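Local atomic coordinates of ethylbenzene dehydrogenase alpha-subunit (Aromatoleum aromaticum, PDB entry 2IVF), a protein that belongs to the molybdopterin oxidoreductase family and binds a molybdenum atom, the cofactors MGD and MD1 and an iron/sulfur cluster. Residues K354-F359 with T807-A812; D330-V335 with P380-T385; F671-R676 with E760-E765; G751-D756 with G766-L771. All coordinates share one frame; numbering follows the deposited sequence.

In the fold
The four contacts fall into two pairs in different regions of the fold, the centres within each pair about 11 Å apart. Contacts 1 and 2 are probably joined by backbone hydrogen bonds from strand 356-360 to Leu-334 and Ala-381, and Phe-358 packs on Pro-332. Contacts 3 and 4 share an antiparallel sheet in which strands 670-676 and 767-769 are neighbours, with Phe-753 reaching both Phe-671 and Phe-762. Contacts 1 to 3 are buried, whereas contact 4 is only partly so. Their chemistry differs accordingly: waters and an imidazole in contact 1, prolines and leucine in contact 2, phenylalanines in contact 3, and in contact 4 the one direct hydrogen bond between paired segments.

Contact 1 (K354-F359 with T807-A812); sequences KQFYFF and THTRRA
A chi1 of -167° sets the imidazole of His-808 opposite its own backbone N and carries it out to Lys-354 and Phe-356; the Phe-356 ring, its CG beside the backbone N (chi1 -55°), comes to meet it. CZ of Phe-356 approaches NE2 of His-808 to 3.5 Å, the two ring planes inclined at 45°. The same ring presents its edge to the backbone, CE2 of Phe-356 lying 3.5 Å from His-808 O. The aliphatic chain of Lys-354 crosses the imidazole at a slant, CD being 3.5 Å from ND1 of His-808, and then sends NZ on to a salt bridge with Glu-950. A water in the imidazole plane joins the two residues, 2.6 Å from ND1 of His-808 and 3.2 Å from NZ of Lys-354. His-808 sits in a type I turn from Thr-807 to Arg-810, overlapped at its end by an ST turn in which Arg-811 N donates to Thr-809 OG1 (3.2 Å), an oxygen also hydrogen-bonded to OE1 of Gln-813. This loop lies against strand 356-360, which pairs antiparallel with strand 365-369. Arg-811 NH1 donates in the guanidinium plane to Thr-809 O at 3.0 Å, fixing the rotation of the group, while NH2 is taken by Ser-370 O. Phe-358 reaches this guanidinium with CZ, 3.9 Å from Arg-811 NH2, the ring and guanidinium planes steeply inclined.

Contact 2 (D330-V335 with P380-T385); sequences DLPLLV and PALEGT
Pro-332 and Leu-382 bring their CA atoms to 5.2 Å where a type I turn, closed by Leu-333 N donating to Asp-330 O at 2.8 Å, meets the extended backbone of Pro-380 and Ala-381. Pro-332 is the residue that does most of the touching. Its CB lies 3.7 Å from CB of Pro-380, and it also rests on the backbone, 3.5 Å from Ala-381 O. From the next position along, Leu-382 lays its side chain beside the proline ring, the two pointing the same way. Leu-382 keeps CG beside its backbone N (chi1 -80°), which turns one methyl toward the proline: CD2 of Leu-382 is 3.8 Å from N of Pro-332. The same methyl reaches the preceding residue more loosely, 4.3 Å from CB of Leu-331. Phe-358 of strand 356-360 packs on both prolines, and Leu-382 also rests on Cys-326 of helix 322-328. The segments run on into strands 334-336 and 385-389, the outer two of a three-stranded antiparallel sheet with 395-400 between them, so the contact lies close to where both segments enter that sheet. No direct hydrogen bond crosses it. Instead one water donates to both sides, to Pro-332 O at 2.7 Å and to Ala-381 O at 2.6 Å, so that two carbonyls next to an otherwise apolar surface of proline and leucine have a shared donor, and the two backbones are tied through a solvent molecule while the side chains meet by van der Waals contact alone.

Contact 3 (F671-R676 with E760-E765); sequences FTFVDR and EKFKKE
The central strand of a three-stranded antiparallel sheet, 670-676, turns Phe-673 toward Phe-762 and Lys-763 of helix 759-765, which crosses it at 82° with the axes 7.9 Å apart. In Phe-673 a chi1 of 177° extends the side chain opposite the backbone N, and its ring stands up from the strand, meeting Phe-762 with an edge and Lys-763 with a face. With Phe-762 it forms an offset edge-to-face pair, centroids 5.7 Å apart and planes at 64°. CB of Phe-673 lies over that same Phe-762 ring, 3.9 Å from its centroid, as a CH-pi contact. A second CH-pi contact runs the other way, with CA of Lys-763 above one face of Phe-673 and 4.1 Å from its centroid. The lysine side chain starts out alongside the ring, its CG 3.4 Å from CZ of Phe-673, and then leads outward to a salt bridge in which NZ of Lys-763 meets OE1 of Glu-760 at 3.2 Å. At the other end of the contact, Phe-671 O lies at the edge of the Phe-762 ring, in its plane and 3.6 Å from CE1 of Phe-762. Met-661 and Phe-753 also touch Phe-762. Thr-672 points away from the helix, its OG1 bonded to Ser-91 O and its side chain about 8 Å from the iron/sulfur cluster. Aromatic residues thus fill the layer between helix and strand while the charged ends stay outside, the pattern of an amphipathic helix packed crosswise on a beta sheet.

Contact 4 (G751-D756 with G766-L771); sequences GVFAKD and GQTRFL
Leu-771 N donates to Val-752 O at 2.8 Å. Val-752 O also receives a CA-H...O contact from Phe-770, CA of Phe-770 lying 3.4 Å from it. On both sides of this bond the side chains take over. CD1 of Leu-771 lies 3.5 Å from N of Ala-754, and CB of Leu-771 is 3.5 Å from Gly-751 O, so the leucine follows the loop backbone. Val-752 meets the other flank, its CG1 3.9 Å from CB of Phe-770. Within strand 767-769, Thr-768 sets its methyl over one face of the Phe-753 ring, with CG2 3.4 Å from CE1 of Phe-753. A chi1 of -160° places OG1 away from the ring-side methyl, opposite the backbone N, and leaves CG2 between N and the carbonyl carbon. Outside this shell, Phe-753 is held edge-to-face by both Phe-671 and Tyr-757, and its backbone bonds to Asn-747 of helix 736-749. Thr-768 in turn is fixed by backbone pairing with Phe-671. In the chain, helix 759-765 separates the two segments, and after it Gly-766 leaves helical geometry with positive phi and leads straight into strand 767-769. A loop, a short helix and a returning strand thus close on themselves, joining helix 736-749 to the edge strand of the antiparallel sheet.

Contact 1 (K354-F359 with T807-A812)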
# COMPACT_ATOMS: atom_id res chain seq x y z
N LYS A 354 -42.04 -22.88 -11.74
CA LYS A 354 -40.75 -22.93 -11.09
C LYS A 354 -40.64 -24.15 -10.19
O LYS A 354 -39.78 -24.21 -9.34
CB LYS A 354 -40.52 -21.62 -10.34
CG LYS A 354 -40.41 -20.41 -11.30
CD LYS A 354 -39.38 -19.41 -10.88
CE LYS A 354 -39.84 -18.55 -9.71
NZ LYS A 354 -38.73 -17.67 -9.26
N GLN A 355 -41.53 -25.14 -10.38
CA GLN A 355 -41.36 -26.43 -9.73
C GLN A 355 -40.55 -27.31 -10.68
O GLN A 355 -40.96 -27.58 -11.81
CB GLN A 355 -42.71 -27.06 -9.40
CG GLN A 355 -42.62 -28.49 -8.83
CD GLN A 355 -41.87 -28.58 -7.51
OE1 GLN A 355 -42.36 -28.11 -6.48
NE2 GLN A 355 -40.70 -29.18 -7.52
N PHE A 356 -39.41 -27.76 -10.21
CA PHE A 356 -38.49 -28.50 -11.07
C PHE A 356 -38.34 -29.94 -10.61
O PHE A 356 -38.97 -30.35 -9.61
CB PHE A 356 -37.17 -27.78 -11.17
CG PHE A 356 -37.29 -26.37 -11.64
CD1 PHE A 356 -37.96 -26.06 -12.81
CD2 PHE A 356 -36.73 -25.34 -10.92
CE1 PHE A 356 -38.07 -24.77 -13.23
CE2 PHE A 356 -36.84 -24.04 -11.36
CZ PHE A 356 -37.50 -23.76 -12.51
N TYR A 357 -37.56 -30.72 -11.37
CA TYR A 357 -37.50 -32.16 -11.17
C TYR A 357 -36.12 -32.76 -11.07
O TYR A 357 -35.19 -32.34 -11.77
CB TYR A 357 -38.22 -32.86 -12.31
CG TYR A 357 -39.71 -32.64 -12.30
CD1 TYR A 357 -40.55 -33.54 -11.66
CD2 TYR A 357 -40.27 -31.52 -12.89
CE1 TYR A 357 -41.87 -33.34 -11.61
CE2 TYR A 357 -41.60 -31.32 -12.86
CZ TYR A 357 -42.41 -32.24 -12.23
OH TYR A 357 -43.76 -32.07 -12.21
N PHE A 358 -36.03 -33.74 -10.18
CA PHE A 358 -34.97 -34.73 -10.18
C PHE A 358 -35.44 -35.95 -10.97
O PHE A 358 -36.64 -36.10 -11.27
CB PHE A 358 -34.67 -35.24 -8.77
CG PHE A 358 -34.19 -34.20 -7.80
CD1 PHE A 358 -33.13 -33.39 -8.09
CD2 PHE A 358 -34.78 -34.08 -6.55
CE1 PHE A 358 -32.67 -32.46 -7.16
CE2 PHE A 358 -34.32 -33.16 -5.62
CZ PHE A 358 -33.26 -32.35 -5.93
N PHE A 359 -34.51 -36.83 -11.29
CA PHE A 359 -34.91 -38.15 -11.73
C PHE A 359 -34.52 -39.12 -10.64
O PHE A 359 -33.39 -39.07 -10.13
CB PHE A 359 -34.27 -38.56 -13.05
CG PHE A 359 -34.94 -39.74 -13.68
CD1 PHE A 359 -34.55 -41.04 -13.37
CD2 PHE A 359 -36.02 -39.56 -14.52
CE1 PHE A 359 -35.18 -42.14 -13.92
CE2 PHE A 359 -36.68 -40.67 -15.07
CZ PHE A 359 -36.24 -41.96 -14.77
N THR A 807 -32.57 -18.31 -5.61
CA THR A 807 -32.35 -18.43 -7.04
C THR A 807 -33.61 -19.03 -7.70
O THR A 807 -34.46 -19.59 -7.03
CB THR A 807 -31.16 -19.37 -7.38
OG1 THR A 807 -31.40 -20.69 -6.86
CG2 THR A 807 -29.84 -18.87 -6.90
N HIS A 808 -33.71 -18.87 -9.02
CA HIS A 808 -34.70 -19.54 -9.86
C HIS A 808 -34.99 -21.00 -9.45
O HIS A 808 -36.16 -21.38 -9.25
CB HIS A 808 -34.19 -19.51 -11.30
CG HIS A 808 -35.22 -19.88 -12.32
ND1 HIS A 808 -36.35 -19.12 -12.55
CD2 HIS A 808 -35.27 -20.91 -13.20
CE1 HIS A 808 -37.07 -19.68 -13.51
NE2 HIS A 808 -36.43 -20.76 -13.94
N THR A 809 -33.92 -21.79 -9.36
CA THR A 809 -33.97 -23.22 -9.02
C THR A 809 -34.00 -23.54 -7.53
O THR A 809 -34.12 -24.73 -7.14
CB THR A 809 -32.74 -23.96 -9.57
OG1 THR A 809 -31.54 -23.41 -9.00
CG2 THR A 809 -32.70 -23.90 -11.11
N ARG A 810 -33.87 -22.50 -6.71
CA ARG A 810 -33.71 -22.60 -5.25
C ARG A 810 -32.41 -23.26 -4.81
O ARG A 810 -32.21 -23.57 -3.63
CB ARG A 810 -34.89 -23.29 -4.60
CG ARG A 810 -36.15 -22.44 -4.56
CD ARG A 810 -36.05 -21.33 -3.48
NE ARG A 810 -37.09 -20.30 -3.69
CZ ARG A 810 -38.30 -20.35 -3.17
NH1 ARG A 810 -38.66 -21.35 -2.39
NH2 ARG A 810 -39.19 -19.39 -3.43
N ARG A 811 -31.53 -23.46 -5.77
CA ARG A 811 -30.25 -24.10 -5.54
C ARG A 811 -29.10 -23.27 -6.06
O ARG A 811 -29.29 -22.22 -6.67
CB ARG A 811 -30.25 -25.48 -6.17
CG ARG A 811 -31.22 -26.41 -5.49
CD ARG A 811 -31.96 -27.36 -6.44
NE ARG A 811 -32.63 -28.32 -5.58
CZ ARG A 811 -33.78 -28.10 -4.94
NH1 ARG A 811 -34.46 -26.98 -5.14
NH2 ARG A 811 -34.26 -29.03 -4.13
N ALA A 812 -27.88 -23.70 -5.73
CA ALA A 812 -26.70 -23.05 -6.26
C ALA A 812 -26.72 -23.47 -7.72
O ALA A 812 -26.66 -24.65 -8.02
CB ALA A 812 -25.47 -23.52 -5.58
O HOH W 1 -37.77 -22.94 -8.09
O HOH W 2 -37.17 -16.73 -11.91
O HOH W 3 -37.45 -19.75 -6.99

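Contact 2 (D330-V335 with P380-T385)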
# COMPACT_ATOMS: atom_id res chain seq x y z
N ASP A 330 -28.07 -27.25 -8.89
CA ASP A 330 -28.99 -27.57 -9.95
C ASP A 330 -28.45 -28.70 -10.81
O ASP A 330 -29.12 -29.11 -11.75
CB ASP A 330 -29.34 -26.34 -10.79
CG ASP A 330 -28.18 -25.79 -11.59
OD1 ASP A 330 -27.00 -26.05 -11.24
OD2 ASP A 330 -28.46 -25.06 -12.59
N LEU A 331 -27.27 -29.24 -10.49
CA LEU A 331 -26.69 -30.28 -11.33
C LEU A 331 -27.61 -31.50 -11.55
O LEU A 331 -27.61 -32.08 -12.62
CB LEU A 331 -25.28 -30.71 -10.84
CG LEU A 331 -24.15 -29.68 -10.82
CD1 LEU A 331 -22.81 -30.43 -10.81
CD2 LEU A 331 -24.21 -28.68 -11.92
N PRO A 332 -28.38 -31.93 -10.52
CA PRO A 332 -29.35 -33.00 -10.81
C PRO A 332 -30.71 -32.57 -11.37
O PRO A 332 -31.55 -33.42 -11.59
CB PRO A 332 -29.56 -33.64 -9.44
CG PRO A 332 -29.42 -32.51 -8.52
CD PRO A 332 -28.32 -31.63 -9.07
N LEU A 333 -30.96 -31.28 -11.60
CA LEU A 333 -32.28 -30.88 -12.07
C LEU A 333 -32.37 -31.16 -13.56
O LEU A 333 -31.37 -31.02 -14.29
CB LEU A 333 -32.59 -29.41 -11.79
CG LEU A 333 -32.74 -29.04 -10.31
CD1 LEU A 333 -33.00 -27.56 -10.15
CD2 LEU A 333 -33.88 -29.83 -9.62
N LEU A 334 -33.56 -31.54 -13.98
CA LEU A 334 -33.80 -31.94 -15.36
C LEU A 334 -34.11 -30.78 -16.28
O LEU A 334 -34.84 -29.84 -15.93
CB LEU A 334 -34.92 -32.93 -15.41
CG LEU A 334 -34.71 -34.28 -14.72
CD1 LEU A 334 -36.07 -35.04 -14.76
CD2 LEU A 334 -33.62 -35.09 -15.43
N VAL A 335 -33.53 -30.87 -17.47
CA VAL A 335 -33.62 -29.89 -18.50
C VAL A 335 -34.17 -30.59 -19.73
O VAL A 335 -33.85 -31.75 -19.99
CB VAL A 335 -32.23 -29.25 -18.77
CG1 VAL A 335 -32.34 -28.22 -19.87
CG2 VAL A 335 -31.70 -28.60 -17.52
N PRO A 380 -30.82 -38.23 -6.16
CA PRO A 380 -31.21 -37.93 -7.54
C PRO A 380 -30.22 -38.49 -8.54
O PRO A 380 -29.04 -38.62 -8.23
CB PRO A 380 -31.20 -36.40 -7.60
CG PRO A 380 -31.21 -35.94 -6.19
CD PRO A 380 -30.59 -37.01 -5.38
N ALA A 381 -30.69 -38.79 -9.74
CA ALA A 381 -29.81 -39.13 -10.87
C ALA A 381 -28.91 -37.96 -11.18
O ALA A 381 -29.31 -36.80 -11.01
CB ALA A 381 -30.64 -39.49 -12.13
N LEU A 382 -27.69 -38.26 -11.62
CA LEU A 382 -26.81 -37.27 -12.22
C LEU A 382 -26.58 -37.67 -13.66
O LEU A 382 -27.01 -36.98 -14.60
CB LEU A 382 -25.49 -37.17 -11.47
CG LEU A 382 -25.53 -36.35 -10.18
CD1 LEU A 382 -24.16 -36.24 -9.61
CD2 LEU A 382 -26.12 -34.94 -10.41
N GLU A 383 -25.94 -38.82 -13.86
CA GLU A 383 -25.65 -39.27 -15.20
C GLU A 383 -26.93 -39.79 -15.85
O GLU A 383 -27.76 -40.41 -15.20
CB GLU A 383 -24.56 -40.35 -15.20
CG GLU A 383 -23.16 -39.85 -14.71
CD GLU A 383 -22.99 -39.89 -13.20
OE1 GLU A 383 -24.00 -40.14 -12.50
OE2 GLU A 383 -21.83 -39.68 -12.70
N GLY A 384 -27.09 -39.52 -17.14
CA GLY A 384 -28.15 -40.17 -17.89
C GLY A 384 -29.00 -39.28 -18.77
O GLY A 384 -29.06 -38.06 -18.61
N THR A 385 -29.66 -39.91 -19.72
CA THR A 385 -30.67 -39.22 -20.48
C THR A 385 -31.94 -40.02 -20.32
O THR A 385 -31.92 -41.25 -20.39
CB THR A 385 -30.24 -39.01 -21.94
OG1 THR A 385 -28.98 -38.31 -21.96
CG2 THR A 385 -31.26 -38.16 -22.66
O HOH W 4 -31.78 -36.04 -11.00

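Contact 3 (F671-R676 with E760-E765)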
# COMPACT_ATOMS: atom_id res chain seq x y z
N PHE A 671 -14.86 -3.22 14.71
CA PHE A 671 -14.96 -1.78 14.48
C PHE A 671 -13.95 -1.08 15.35
O PHE A 671 -13.72 -1.47 16.50
CB PHE A 671 -16.33 -1.29 14.94
CG PHE A 671 -17.42 -1.55 13.99
CD1 PHE A 671 -18.00 -2.80 13.90
CD2 PHE A 671 -17.86 -0.55 13.15
CE1 PHE A 671 -19.04 -3.04 13.01
CE2 PHE A 671 -18.90 -0.77 12.26
CZ PHE A 671 -19.48 -2.03 12.20
N THR A 672 -13.40 0.00 14.83
CA THR A 672 -12.32 0.72 15.57
C THR A 672 -12.68 2.18 15.62
O THR A 672 -13.22 2.77 14.67
CB THR A 672 -10.95 0.46 14.90
OG1 THR A 672 -10.62 -0.93 15.03
CG2 THR A 672 -9.81 1.29 15.50
N PHE A 673 -12.43 2.74 16.79
CA PHE A 673 -12.67 4.14 17.11
C PHE A 673 -11.58 5.07 16.60
O PHE A 673 -10.38 4.77 16.68
CB PHE A 673 -12.79 4.28 18.62
CG PHE A 673 -12.97 5.69 19.10
CD1 PHE A 673 -14.06 6.43 18.70
CD2 PHE A 673 -12.07 6.25 19.97
CE1 PHE A 673 -14.25 7.77 19.18
CE2 PHE A 673 -12.26 7.54 20.47
CZ PHE A 673 -13.35 8.30 20.07
N VAL A 674 -12.00 6.19 16.03
CA VAL A 674 -11.08 7.18 15.58
C VAL A 674 -11.42 8.45 16.34
O VAL A 674 -12.48 9.03 16.16
CB VAL A 674 -11.12 7.42 14.06
CG1 VAL A 674 -10.08 8.50 13.68
CG2 VAL A 674 -10.89 6.13 13.24
N ASP A 675 -10.51 8.86 17.20
CA ASP A 675 -10.71 10.03 17.99
C ASP A 675 -10.41 11.28 17.18
O ASP A 675 -9.71 11.25 16.16
CB ASP A 675 -9.83 10.00 19.26
CG ASP A 675 -10.44 10.76 20.43
OD1 ASP A 675 -11.45 11.49 20.29
OD2 ASP A 675 -9.87 10.65 21.54
N ARG A 676 -10.91 12.39 17.68
CA ARG A 676 -10.43 13.69 17.26
C ARG A 676 -9.17 13.99 18.11
O ARG A 676 -9.26 14.56 19.18
CB ARG A 676 -11.55 14.70 17.43
CG ARG A 676 -11.26 16.10 16.90
CD ARG A 676 -12.45 17.00 17.17
NE ARG A 676 -12.35 18.32 16.57
CZ ARG A 676 -11.83 19.40 17.16
NH1 ARG A 676 -11.29 19.34 18.37
NH2 ARG A 676 -11.82 20.56 16.53
N GLU A 760 -19.09 5.40 25.50
CA GLU A 760 -18.09 5.47 26.56
C GLU A 760 -17.16 4.24 26.52
O GLU A 760 -15.92 4.37 26.60
CB GLU A 760 -18.78 5.60 27.89
CG GLU A 760 -17.84 5.68 29.08
CD GLU A 760 -17.28 7.07 29.32
OE1 GLU A 760 -17.42 7.95 28.42
OE2 GLU A 760 -16.72 7.28 30.43
N LYS A 761 -17.72 3.05 26.37
CA LYS A 761 -16.88 1.84 26.36
C LYS A 761 -16.04 1.83 25.08
O LYS A 761 -14.84 1.54 25.09
CB LYS A 761 -17.71 0.56 26.43
CG LYS A 761 -18.41 0.29 27.75
CD LYS A 761 -18.85 -1.19 27.80
CE LYS A 761 -19.87 -1.45 28.91
NZ LYS A 761 -20.32 -2.90 28.90
N PHE A 762 -16.69 2.16 23.97
CA PHE A 762 -16.00 2.21 22.67
C PHE A 762 -14.81 3.17 22.65
O PHE A 762 -13.75 2.82 22.15
CB PHE A 762 -17.00 2.61 21.58
CG PHE A 762 -16.50 2.41 20.17
CD1 PHE A 762 -15.89 1.23 19.80
CD2 PHE A 762 -16.71 3.36 19.22
CE1 PHE A 762 -15.47 1.03 18.49
CE2 PHE A 762 -16.30 3.18 17.94
CZ PHE A 762 -15.66 2.03 17.58
N LYS A 763 -15.01 4.38 23.18
CA LYS A 763 -13.94 5.39 23.24
C LYS A 763 -12.77 4.91 24.07
O LYS A 763 -11.62 5.19 23.75
CB LYS A 763 -14.41 6.67 23.92
CG LYS A 763 -14.88 7.82 23.06
CD LYS A 763 -15.13 9.06 23.97
CE LYS A 763 -15.84 8.70 25.27
NZ LYS A 763 -16.28 9.87 26.19
N LYS A 764 -13.06 4.22 25.16
CA LYS A 764 -12.02 3.77 26.07
C LYS A 764 -11.21 2.60 25.50
O LYS A 764 -9.98 2.62 25.53
CB LYS A 764 -12.62 3.43 27.44
CG LYS A 764 -13.15 4.65 28.17
CD LYS A 764 -13.68 4.28 29.55
CE LYS A 764 -13.81 5.49 30.47
NZ LYS A 764 -14.57 5.11 31.70
N GLU A 765 -11.90 1.58 24.97
CA GLU A 765 -11.28 0.37 24.46
C GLU A 765 -10.69 0.59 23.09
O GLU A 765 -9.70 0.01 22.71
CB GLU A 765 -12.33 -0.73 24.37
CG GLU A 765 -12.97 -0.96 25.68
CD GLU A 765 -13.66 -2.29 25.79
OE1 GLU A 765 -14.17 -2.77 24.76
OE2 GLU A 765 -13.66 -2.80 26.93

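Contact 4 (G751-D756 with G766-L771)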
# COMPACT_ATOMS: atom_id res chain seq x y z
N GLY A 751 -27.77 -5.36 16.99
CA GLY A 751 -26.95 -6.49 17.42
C GLY A 751 -25.51 -6.54 16.96
O GLY A 751 -24.80 -7.54 17.18
N VAL A 752 -25.05 -5.49 16.31
CA VAL A 752 -23.67 -5.44 15.82
C VAL A 752 -22.75 -5.18 17.01
O VAL A 752 -21.66 -5.75 17.09
CB VAL A 752 -23.54 -4.38 14.70
CG1 VAL A 752 -22.09 -3.97 14.44
CG2 VAL A 752 -24.25 -4.90 13.41
N PHE A 753 -23.22 -4.36 17.93
CA PHE A 753 -22.55 -4.19 19.22
C PHE A 753 -23.49 -4.81 20.23
O PHE A 753 -24.71 -4.89 20.01
CB PHE A 753 -22.38 -2.71 19.53
CG PHE A 753 -21.22 -2.02 18.82
CD1 PHE A 753 -20.43 -2.65 17.89
CD2 PHE A 753 -21.00 -0.67 19.06
CE1 PHE A 753 -19.41 -1.97 17.24
CE2 PHE A 753 -19.98 0.03 18.41
CZ PHE A 753 -19.21 -0.62 17.50
N ALA A 754 -22.93 -5.25 21.35
CA ALA A 754 -23.73 -5.64 22.49
C ALA A 754 -24.63 -4.50 22.90
O ALA A 754 -24.30 -3.30 22.73
CB ALA A 754 -22.85 -6.06 23.63
N LYS A 755 -25.79 -4.85 23.43
CA LYS A 755 -26.75 -3.83 23.87
C LYS A 755 -26.19 -2.85 24.91
O LYS A 755 -26.56 -1.70 24.94
CB LYS A 755 -28.00 -4.47 24.42
CG LYS A 755 -27.81 -5.10 25.78
CD LYS A 755 -29.07 -5.82 26.29
CE LYS A 755 -28.79 -6.42 27.70
NZ LYS A 755 -29.87 -7.37 28.22
N ASP A 756 -25.29 -3.31 25.77
CA ASP A 756 -24.63 -2.45 26.78
C ASP A 756 -23.27 -1.85 26.35
O ASP A 756 -22.52 -1.32 27.15
CB ASP A 756 -24.47 -3.25 28.09
CG ASP A 756 -23.53 -4.44 27.96
OD1 ASP A 756 -23.06 -4.77 26.85
OD2 ASP A 756 -23.26 -5.07 29.01
N GLY A 766 -11.32 1.43 22.30
CA GLY A 766 -10.79 1.73 20.97
C GLY A 766 -11.18 0.80 19.85
O GLY A 766 -11.06 1.16 18.67
N GLN A 767 -11.67 -0.37 20.19
CA GLN A 767 -12.18 -1.28 19.18
C GLN A 767 -12.94 -2.42 19.83
O GLN A 767 -12.77 -2.74 21.01
CB GLN A 767 -11.06 -1.88 18.31
CG GLN A 767 -10.25 -2.84 19.05
CD GLN A 767 -9.17 -3.50 18.17
OE1 GLN A 767 -8.14 -2.89 17.95
NE2 GLN A 767 -9.39 -4.74 17.71
N THR A 768 -13.80 -3.04 19.02
CA THR A 768 -14.59 -4.18 19.42
C THR A 768 -14.96 -5.04 18.23
O THR A 768 -15.33 -4.52 17.17
CB THR A 768 -15.89 -3.78 20.20
OG1 THR A 768 -16.31 -4.93 20.92
CG2 THR A 768 -17.07 -3.30 19.31
N ARG A 769 -14.86 -6.36 18.40
CA ARG A 769 -15.42 -7.32 17.44
C ARG A 769 -16.90 -7.11 17.26
O ARG A 769 -17.64 -6.92 18.20
CB ARG A 769 -15.16 -8.76 17.91
CG ARG A 769 -13.82 -9.27 17.48
CD ARG A 769 -13.48 -10.43 18.26
NE ARG A 769 -12.57 -11.33 17.58
CZ ARG A 769 -11.25 -11.38 17.73
NH1 ARG A 769 -10.61 -10.46 18.40
NH2 ARG A 769 -10.59 -12.36 17.13
N PHE A 770 -17.36 -7.16 16.03
CA PHE A 770 -18.79 -7.10 15.81
C PHE A 770 -19.46 -8.42 16.12
O PHE A 770 -18.84 -9.51 16.02
CB PHE A 770 -19.14 -6.52 14.44
CG PHE A 770 -18.62 -7.27 13.23
CD1 PHE A 770 -19.21 -8.48 12.81
CD2 PHE A 770 -17.70 -6.67 12.40
CE1 PHE A 770 -18.78 -9.11 11.61
CE2 PHE A 770 -17.30 -7.27 11.21
CZ PHE A 770 -17.85 -8.48 10.82
N LEU A 771 -20.69 -8.35 16.56
CA LEU A 771 -21.36 -9.55 17.04
C LEU A 771 -22.40 -10.09 16.05
O LEU A 771 -23.04 -11.12 16.29
CB LEU A 771 -22.02 -9.26 18.37
CG LEU A 771 -21.06 -8.77 19.46
CD1 LEU A 771 -21.85 -8.50 20.71
CD2 LEU A 771 -19.99 -9.84 19.70